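Local coordinates for leucyl-trna synthetase (Plasmodium falciparum, PDB 5FOC), which is the editing domain of a class I leucyl-tRNA synthetase, which probably removes wrongly attached amino acids from tRNA while the whole enzyme attaches leucine to its tRNA, at residues 241-246 against 266-271; 137-142 against 226-231. The protein carries 2 engineered substitutions. All blocks are in the same frame, centred on the assembly; numbering follows the deposited sequence.

Both contacts are buried and both reach the same mixed sheet, in which strand 238-242 pairs with strand 138-141 on one side and strand 227-229 on the other. Contact 1 lays helix 263-274 against the end of strand 238-242 through methyl groups and sulfur; contact 2, nearer the centre of the chain, joins the two flanking strands through a hydroxyl-to-hydroxyl hydrogen bond. Their centres lie about 13 Å apart, and the backbones meet where Leu241 N approaches Thr139 O at 2.8 Å, a probable hydrogen bond. Contact 1 buries 175 Å² and contact 2 only 61 Å², so the apolar contact is the larger, though modest, and the polar one is confined to a single pair.

Contact 1 (241-246 against 266-271); sequences LPMTTI and YACLED
Leu241 meets Leu269 methyl to methyl, CD1 to CD1 at 4.0 Å, the two side chains crossing at a slant. Both also touch Tyr138 of the adjoining strand, which places the pair in the apolar layer between sheet and helix. At Pro242 the backbone rather than the ring makes the approach: its carbonyl O comes to 3.6 Å from Cys268 SG. Met243 then runs alongside the same cysteine. Its chain runs out straight, CG anti to the backbone N (chi1 176°), before a bend at chi3 (-106°) turns the methyl to the helix; CE ends 3.7 Å from Cys268 CB, while Met243 CB lies 3.9 Å from Cys268 SG. Cys268 SG thus meets the Pro242 carbonyl O and the near end of the methionine chain together, and Phe140 touches both sulfur-bearing side chains. Beyond Met243 the chain leaves the helix through a type I turn ending at Ile246, and Thr244 OG1 is instead hydrogen-bonded to Tyr320 OH. Helix 263-274 thus packs on the end of strand 238-242 and the residue just after it, a helix-on-sheet arrangement consistent with a helix covering the beta core of a class I synthetase editing domain.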
ATOM      1  N   LEU A 241       8.966  -2.312  -1.430  1.00 20.02           N
ATOM      2  CA  LEU A 241       9.872  -3.249  -0.840  1.00 18.85           C
ATOM      3  C   LEU A 241       9.139  -4.490  -0.308  1.00 20.07           C
ATOM      4  O   LEU A 241       7.976  -4.361   0.016  1.00 21.03           O
ATOM      5  CB  LEU A 241      10.623  -2.616   0.317  1.00 20.00           C
ATOM      6  CG  LEU A 241      11.536  -1.409   0.104  1.00 18.49           C
ATOM      7  CD1 LEU A 241      12.171  -1.026   1.421  1.00 23.23           C
ATOM      8  CD2 LEU A 241      12.606  -1.768  -0.898  1.00 21.24           C
ATOM      9  N   PRO A 242       9.813  -5.625  -0.252  1.00 18.34           N
ATOM     10  CA  PRO A 242       9.158  -6.858   0.213  1.00 19.35           C
ATOM     11  C   PRO A 242       9.129  -7.006   1.733  1.00 21.23           C
ATOM     12  O   PRO A 242      10.123  -6.829   2.396  1.00 22.30           O
ATOM     13  CB  PRO A 242       9.998  -7.944  -0.418  1.00 22.35           C
ATOM     14  CG  PRO A 242      11.376  -7.362  -0.419  1.00 22.31           C
ATOM     15  CD  PRO A 242      11.180  -5.903  -0.755  1.00 21.49           C
ATOM     16  N   MET A 243       7.938  -7.374   2.252  1.00 20.02           N
ATOM     17  CA  MET A 243       7.765  -7.659   3.679  1.00 21.10           C
ATOM     18  C   MET A 243       6.942  -8.936   3.748  1.00 21.36           C
ATOM     19  O   MET A 243       5.747  -8.921   3.465  1.00 23.58           O
ATOM     20  CB  MET A 243       7.104  -6.492   4.366  1.00 19.83           C
ATOM     21  CG  MET A 243       6.789  -6.714   5.862  1.00 21.08           C
ATOM     22  SD  MET A 243       5.887  -5.337   6.626  1.00 26.19           S
ATOM     23  CE  MET A 243       7.122  -4.544   7.629  1.00 30.36           C
ATOM     24  N   THR A 244       7.617 -10.054   4.055  1.00 23.28           N
ATOM     25  CA  THR A 244       6.970 -11.384   4.047  1.00 22.06           C
ATOM     26  C   THR A 244       6.033 -11.615   5.199  1.00 24.34           C
ATOM     27  O   THR A 244       5.304 -12.597   5.167  1.00 26.97           O
ATOM     28  CB  THR A 244       7.997 -12.529   4.031  1.00 24.40           C
ATOM     29  OG1 THR A 244       8.842 -12.471   5.203  1.00 27.72           O
ATOM     30  CG2 THR A 244       8.811 -12.433   2.765  1.00 25.19           C
ATOM     31  N   THR A 245       6.053 -10.736   6.200  1.00 23.34           N
ATOM     32  CA  THR A 245       5.214 -10.904   7.428  1.00 21.82           C
ATOM     33  C   THR A 245       3.843 -10.275   7.240  1.00 22.63           C
ATOM     34  O   THR A 245       2.985 -10.427   8.094  1.00 27.54           O
ATOM     35  CB  THR A 245       5.871 -10.216   8.627  1.00 24.84           C
ATOM     36  OG1 THR A 245       6.263  -8.876   8.224  1.00 27.07           O
ATOM     37  CG2 THR A 245       7.072 -10.976   9.063  1.00 29.28           C
ATOM     38  N   ILE A 246       3.616  -9.548   6.151  1.00 22.95           N
ATOM     39  CA  ILE A 246       2.275  -9.024   5.840  1.00 19.40           C
ATOM     40  C   ILE A 246       1.264 -10.192   5.777  1.00 21.22           C
ATOM     41  O   ILE A 246       1.453 -11.145   5.035  1.00 22.71           O
ATOM     42  CB  ILE A 246       2.262  -8.224   4.520  1.00 20.36           C
ATOM     43  CG1 ILE A 246       2.970  -6.920   4.793  1.00 19.05           C
ATOM     44  CG2 ILE A 246       0.845  -8.010   4.013  1.00 21.55           C
ATOM     45  CD1 ILE A 246       3.276  -6.174   3.506  1.00 18.54           C
ATOM     46  N   TYR A 266      10.817  -0.278  10.739  1.00 20.65           N
ATOM     47  CA  TYR A 266      12.246  -0.098  10.971  1.00 20.48           C
ATOM     48  C   TYR A 266      13.011  -1.406  10.797  1.00 19.81           C
ATOM     49  O   TYR A 266      14.079  -1.467  10.138  1.00 23.84           O
ATOM     50  CB  TYR A 266      12.513   0.465  12.368  1.00 21.97           C
ATOM     51  CG  TYR A 266      13.955   0.807  12.548  1.00 21.86           C
ATOM     52  CD1 TYR A 266      14.421   2.051  12.153  1.00 21.30           C
ATOM     53  CD2 TYR A 266      14.876  -0.120  13.021  1.00 26.67           C
ATOM     54  CE1 TYR A 266      15.789   2.368  12.242  1.00 26.86           C
ATOM     55  CE2 TYR A 266      16.239   0.186  13.109  1.00 30.60           C
ATOM     56  CZ  TYR A 266      16.690   1.439  12.724  1.00 27.92           C
ATOM     57  OH  TYR A 266      18.024   1.772  12.807  1.00 31.61           O
ATOM     58  N   ALA A 267      12.495  -2.458  11.449  1.00 23.21           N
ATOM     59  CA  ALA A 267      13.123  -3.771  11.430  1.00 21.26           C
ATOM     60  C   ALA A 267      13.287  -4.313  10.020  1.00 21.41           C
ATOM     61  O   ALA A 267      14.345  -4.850   9.673  1.00 24.32           O
ATOM     62  CB  ALA A 267      12.314  -4.759  12.251  1.00 22.03           C
ATOM     63  N   CYS A 268      12.245  -4.176   9.225  1.00 21.07           N
ATOM     64  CA  CYS A 268      12.216  -4.746   7.877  1.00 19.61           C
ATOM     65  C   CYS A 268      13.204  -3.977   6.963  1.00 20.37           C
ATOM     66  O   CYS A 268      13.992  -4.588   6.208  1.00 24.55           O
ATOM     67  CB  CYS A 268      10.816  -4.706   7.305  1.00 23.25           C
ATOM     68  SG  CYS A 268      10.653  -5.386   5.665  1.00 24.37           S
ATOM     69  N   LEU A 269      13.138  -2.656   7.061  1.00 20.80           N
ATOM     70  CA  LEU A 269      14.055  -1.819   6.292  1.00 21.57           C
ATOM     71  C   LEU A 269      15.512  -2.105   6.686  1.00 22.64           C
ATOM     72  O   LEU A 269      16.381  -2.240   5.798  1.00 23.80           O
ATOM     73  CB  LEU A 269      13.671  -0.335   6.413  1.00 20.13           C
ATOM     74  CG  LEU A 269      14.573   0.660   5.645  1.00 20.08           C
ATOM     75  CD1 LEU A 269      14.697   0.317   4.146  1.00 23.06           C
ATOM     76  CD2 LEU A 269      14.044   2.082   5.878  1.00 24.48           C
ATOM     77  N   GLU A 270      15.788  -2.244   7.972  1.00 24.48           N
ATOM     78  CA  GLU A 270      17.113  -2.597   8.469  1.00 25.42           C
ATOM     79  C   GLU A 270      17.606  -3.960   7.946  1.00 21.60           C
ATOM     80  O   GLU A 270      18.758  -4.081   7.601  1.00 29.43           O
ATOM     81  CB  GLU A 270      17.140  -2.523  10.000  1.00 30.74           C
ATOM     82  CG  GLU A 270      18.434  -2.951  10.675  1.00 36.54           C
ATOM     83  CD  GLU A 270      19.582  -1.961  10.579  1.00 43.46           C
ATOM     84  OE1 GLU A 270      19.471  -0.918   9.892  1.00 45.25           O
ATOM     85  OE2 GLU A 270      20.627  -2.250  11.211  1.00 56.41           O
ATOM     86  N   ASP A 271      16.725  -4.970   7.862  1.00 25.68           N
ATOM     87  CA  ASP A 271      17.099  -6.295   7.331  1.00 24.70           C
ATOM     88  C   ASP A 271      17.420  -6.186   5.846  1.00 23.55           C
ATOM     89  O   ASP A 271      18.386  -6.773   5.351  1.00 27.56           O
ATOM     90  CB  ASP A 271      15.980  -7.332   7.562  1.00 25.43           C
ATOM     91  CG  ASP A 271      16.006  -7.938   8.951  1.00 27.71           C
ATOM     92  OD1 ASP A 271      16.942  -7.744   9.725  1.00 33.02           O
ATOM     93  OD2 ASP A 271      15.008  -8.587   9.322  1.00 31.50           O
TER

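Contact 2 (137-142 against 226-231); sequences NYTFIN and LETYTN
Thr139 and Thr228 carry the whole contact between 137-142 and 226-231, and they do so through their hydroxyls. Thr139 OG1 donates a hydrogen bond to Thr228 OG1 over 3.0 Å, and Thr228 OG1 is in turn hydrogen-bonded to the carbonyl O of Leu238, so the buried polar atoms form a short chain that ends on the backbone of the intervening strand. The torsions bring the two oxygens together: in Thr228 OG1 sits between the backbone N and the carbonyl carbon (chi1 67°), whereas in Thr139 OG1 is anti to the carbonyl carbon (chi1 -65°) and CG2 is the branch set anti to the backbone N. Close fit ends quickly around this bond, with Thr139 CB already 3.7 Å from Thr228 OG1. Ile13 of strand 7-15 touches both threonines, adding an apolar neighbour to the polar pair.

The flanks are looser. Tyr138 and Tyr229 point away from the opposing segment; Tyr138 stays buried, its OH bonded to Gln289 O and Asn292 N, but Tyr229 is partly exposed, like Glu227, and Asn231 lies on the solvent side. Strand 238-242 pairs in parallel with 138-141 and antiparallel with 227-229, yet these two flanking strands approach closely enough for their side chains to bond. The 7.3 Å between the CA atoms of Thr139 and Thr228, short for strands separated by a third, suggests that the sheet curls here, consistent with the beta-barrel core of class I synthetase editing domains.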
ATOM      1  N   ASN A 137       8.447   6.390   3.835  1.00 18.71           N
ATOM      2  CA  ASN A 137       9.677   6.309   2.954  1.00 18.51           C
ATOM      3  C   ASN A 137       9.673   5.191   1.944  1.00 19.89           C
ATOM      4  O   ASN A 137      10.425   5.223   0.941  1.00 22.36           O
ATOM      5  CB  ASN A 137      10.964   6.410   3.784  1.00 20.35           C
ATOM      6  CG  ASN A 137      11.110   5.376   4.869  1.00 19.90           C
ATOM      7  OD1 ASN A 137      10.081   4.867   5.401  1.00 22.18           O
ATOM      8  ND2 ASN A 137      12.330   5.105   5.293  1.00 21.05           N
ATOM      9  N   TYR A 138       8.838   4.170   2.125  1.00 19.43           N
ATOM     10  CA  TYR A 138       8.683   3.055   1.250  1.00 19.33           C
ATOM     11  C   TYR A 138       7.237   2.564   1.293  1.00 16.19           C
ATOM     12  O   TYR A 138       6.421   3.127   2.068  1.00 19.81           O
ATOM     13  CB  TYR A 138       9.641   1.896   1.590  1.00 18.91           C
ATOM     14  CG  TYR A 138      11.062   2.288   1.398  1.00 17.97           C
ATOM     15  CD1 TYR A 138      11.589   2.218   0.132  1.00 19.93           C
ATOM     16  CD2 TYR A 138      11.842   2.785   2.418  1.00 19.25           C
ATOM     17  CE1 TYR A 138      12.897   2.605  -0.090  1.00 19.37           C
ATOM     18  CE2 TYR A 138      13.172   3.148   2.219  1.00 18.82           C
ATOM     19  CZ  TYR A 138      13.675   3.092   0.917  1.00 21.11           C
ATOM     20  OH  TYR A 138      15.011   3.522   0.714  1.00 23.10           O
ATOM     21  N   THR A 139       6.937   1.634   0.416  1.00 16.96           N
ATOM     22  CA  THR A 139       5.657   0.928   0.412  1.00 18.30           C
ATOM     23  C   THR A 139       5.963  -0.552   0.504  1.00 19.74           C
ATOM     24  O   THR A 139       6.720  -1.100  -0.251  1.00 19.92           O
ATOM     25  CB  THR A 139       4.880   1.257  -0.895  1.00 19.33           C
ATOM     26  OG1 THR A 139       4.552   2.646  -0.911  1.00 18.95           O
ATOM     27  CG2 THR A 139       3.652   0.364  -1.045  1.00 18.66           C
ATOM     28  N   PHE A 140       5.369  -1.246   1.471  1.00 19.46           N
ATOM     29  CA  PHE A 140       5.606  -2.660   1.609  1.00 18.86           C
ATOM     30  C   PHE A 140       4.476  -3.523   1.034  1.00 18.27           C
ATOM     31  O   PHE A 140       3.276  -3.154   1.118  1.00 20.50           O
ATOM     32  CB  PHE A 140       5.735  -3.099   3.071  1.00 19.20           C
ATOM     33  CG  PHE A 140       6.938  -2.614   3.808  1.00 19.61           C
ATOM     34  CD1 PHE A 140       8.239  -2.922   3.377  1.00 19.96           C
ATOM     35  CD2 PHE A 140       6.782  -1.957   5.035  1.00 19.65           C
ATOM     36  CE1 PHE A 140       9.348  -2.531   4.159  1.00 20.44           C
ATOM     37  CE2 PHE A 140       7.862  -1.583   5.794  1.00 19.98           C
ATOM     38  CZ  PHE A 140       9.160  -1.847   5.341  1.00 21.31           C
ATOM     39  N   ILE A 141       4.898  -4.632   0.439  1.00 17.64           N
ATOM     40  CA  ILE A 141       4.016  -5.626  -0.173  1.00 20.08           C
ATOM     41  C   ILE A 141       4.522  -7.011   0.151  1.00 18.71           C
ATOM     42  O   ILE A 141       5.699  -7.195   0.446  1.00 20.95           O
ATOM     43  CB  ILE A 141       3.912  -5.394  -1.701  1.00 20.77           C
ATOM     44  CG1 ILE A 141       2.695  -6.035  -2.304  1.00 22.73           C
ATOM     45  CG2 ILE A 141       5.163  -5.860  -2.421  1.00 23.53           C
ATOM     46  CD1 ILE A 141       2.359  -5.568  -3.717  1.00 25.24           C
ATOM     47  N   ASN A 142       3.613  -7.997   0.205  1.00 19.34           N
ATOM     48  CA  ASN A 142       4.076  -9.345   0.423  1.00 20.15           C
ATOM     49  C   ASN A 142       4.525  -9.947  -0.893  1.00 19.89           C
ATOM     50  O   ASN A 142       3.698 -10.122  -1.758  1.00 23.38           O
ATOM     51  CB  ASN A 142       2.987 -10.196   1.090  1.00 23.02           C
ATOM     52  CG  ASN A 142       3.480 -11.565   1.511  1.00 24.53           C
ATOM     53  OD1 ASN A 142       4.290 -12.201   0.861  1.00 25.35           O
ATOM     54  ND2 ASN A 142       2.970 -12.032   2.639  1.00 23.47           N
ATOM     55  N   LEU A 226       9.184  -0.780  -7.961  1.00 22.08           N
ATOM     56  CA  LEU A 226       8.364   0.280  -8.499  1.00 21.43           C
ATOM     57  C   LEU A 226       8.382   1.487  -7.592  1.00 22.60           C
ATOM     58  O   LEU A 226       8.348   1.374  -6.354  1.00 22.46           O
ATOM     59  CB  LEU A 226       6.901  -0.112  -8.674  1.00 22.47           C
ATOM     60  CG  LEU A 226       6.416  -0.912  -9.853  1.00 27.13           C
ATOM     61  CD1 LEU A 226       4.895  -1.055  -9.790  1.00 30.15           C
ATOM     62  CD2 LEU A 226       6.769  -0.183 -11.127  1.00 28.92           C
ATOM     63  N   GLU A 227       8.369   2.652  -8.204  1.00 22.20           N
ATOM     64  CA  GLU A 227       8.354   3.902  -7.459  1.00 20.70           C
ATOM     65  C   GLU A 227       6.895   4.305  -7.254  1.00 19.60           C
ATOM     66  O   GLU A 227       6.089   4.304  -8.183  1.00 20.81           O
ATOM     67  CB  GLU A 227       9.181   4.977  -8.266  1.00 20.77           C
ATOM     68  CG  GLU A 227       9.326   6.263  -7.465  1.00 21.78           C
ATOM     69  CD  GLU A 227      10.000   7.395  -8.244  1.00 30.95           C
ATOM     70  OE1 GLU A 227       9.894   7.360  -9.469  1.00 41.95           O
ATOM     71  OE2 GLU A 227      10.561   8.300  -7.618  1.00 33.68           O
ATOM     72  N   THR A 228       6.555   4.595  -5.980  1.00 19.26           N
ATOM     73  CA  THR A 228       5.214   5.102  -5.621  1.00 18.53           C
ATOM     74  C   THR A 228       5.293   6.432  -4.850  1.00 18.99           C
ATOM     75  O   THR A 228       6.367   6.836  -4.368  1.00 19.99           O
ATOM     76  CB  THR A 228       4.399   4.043  -4.812  1.00 19.38           C
ATOM     77  OG1 THR A 228       5.025   3.878  -3.558  1.00 19.67           O
ATOM     78  CG2 THR A 228       4.321   2.712  -5.582  1.00 20.59           C
ATOM     79  N   TYR A 229       4.135   7.083  -4.685  1.00 18.37           N
ATOM     80  CA  TYR A 229       4.068   8.265  -3.853  1.00 18.18           C
ATOM     81  C   TYR A 229       2.626   8.417  -3.345  1.00 18.58           C
ATOM     82  O   TYR A 229       1.708   7.840  -3.914  1.00 19.79           O
ATOM     83  CB  TYR A 229       4.597   9.533  -4.603  1.00 19.48           C
ATOM     84  CG  TYR A 229       3.703   9.939  -5.718  1.00 20.38           C
ATOM     85  CD1 TYR A 229       3.738   9.274  -6.934  1.00 20.83           C
ATOM     86  CD2 TYR A 229       2.749  10.944  -5.538  1.00 22.39           C
ATOM     87  CE1 TYR A 229       2.881   9.623  -7.971  1.00 21.39           C
ATOM     88  CE2 TYR A 229       1.851  11.265  -6.550  1.00 22.31           C
ATOM     89  CZ  TYR A 229       1.939  10.622  -7.779  1.00 25.24           C
ATOM     90  OH  TYR A 229       1.053  10.981  -8.791  1.00 29.59           O
ATOM     91  N   THR A 230       2.484   9.247  -2.323  1.00 19.44           N
ATOM     92  CA  THR A 230       1.144   9.678  -1.868  1.00 18.88           C
ATOM     93  C   THR A 230       1.077  11.198  -1.901  1.00 19.34           C
ATOM     94  O   THR A 230       2.145  11.865  -2.095  1.00 21.17           O
ATOM     95  CB  THR A 230       0.860   9.241  -0.403  1.00 19.67           C
ATOM     96  OG1 THR A 230       1.570  10.085   0.499  1.00 20.36           O
ATOM     97  CG2 THR A 230       1.172   7.759  -0.178  1.00 19.88           C
ATOM     98  N   ASN A 231      -0.087  11.797  -1.714  1.00 20.68           N
ATOM     99  CA  ASN A 231      -0.180  13.257  -1.636  1.00 25.93           C
ATOM    100  C   ASN A 231       0.086  13.811  -0.233  1.00 23.76           C
ATOM    101  O   ASN A 231      -0.070  15.015   0.009  1.00 29.09           O
ATOM    102  CB  ASN A 231      -1.529  13.742  -2.177  1.00 26.79           C
ATOM    103  CG  ASN A 231      -1.647  13.541  -3.674  1.00 27.08           C
ATOM    104  OD1 ASN A 231      -0.675  13.747  -4.429  1.00 33.17           O
ATOM    105  ND2 ASN A 231      -2.820  13.182  -4.129  1.00 33.76           N
TER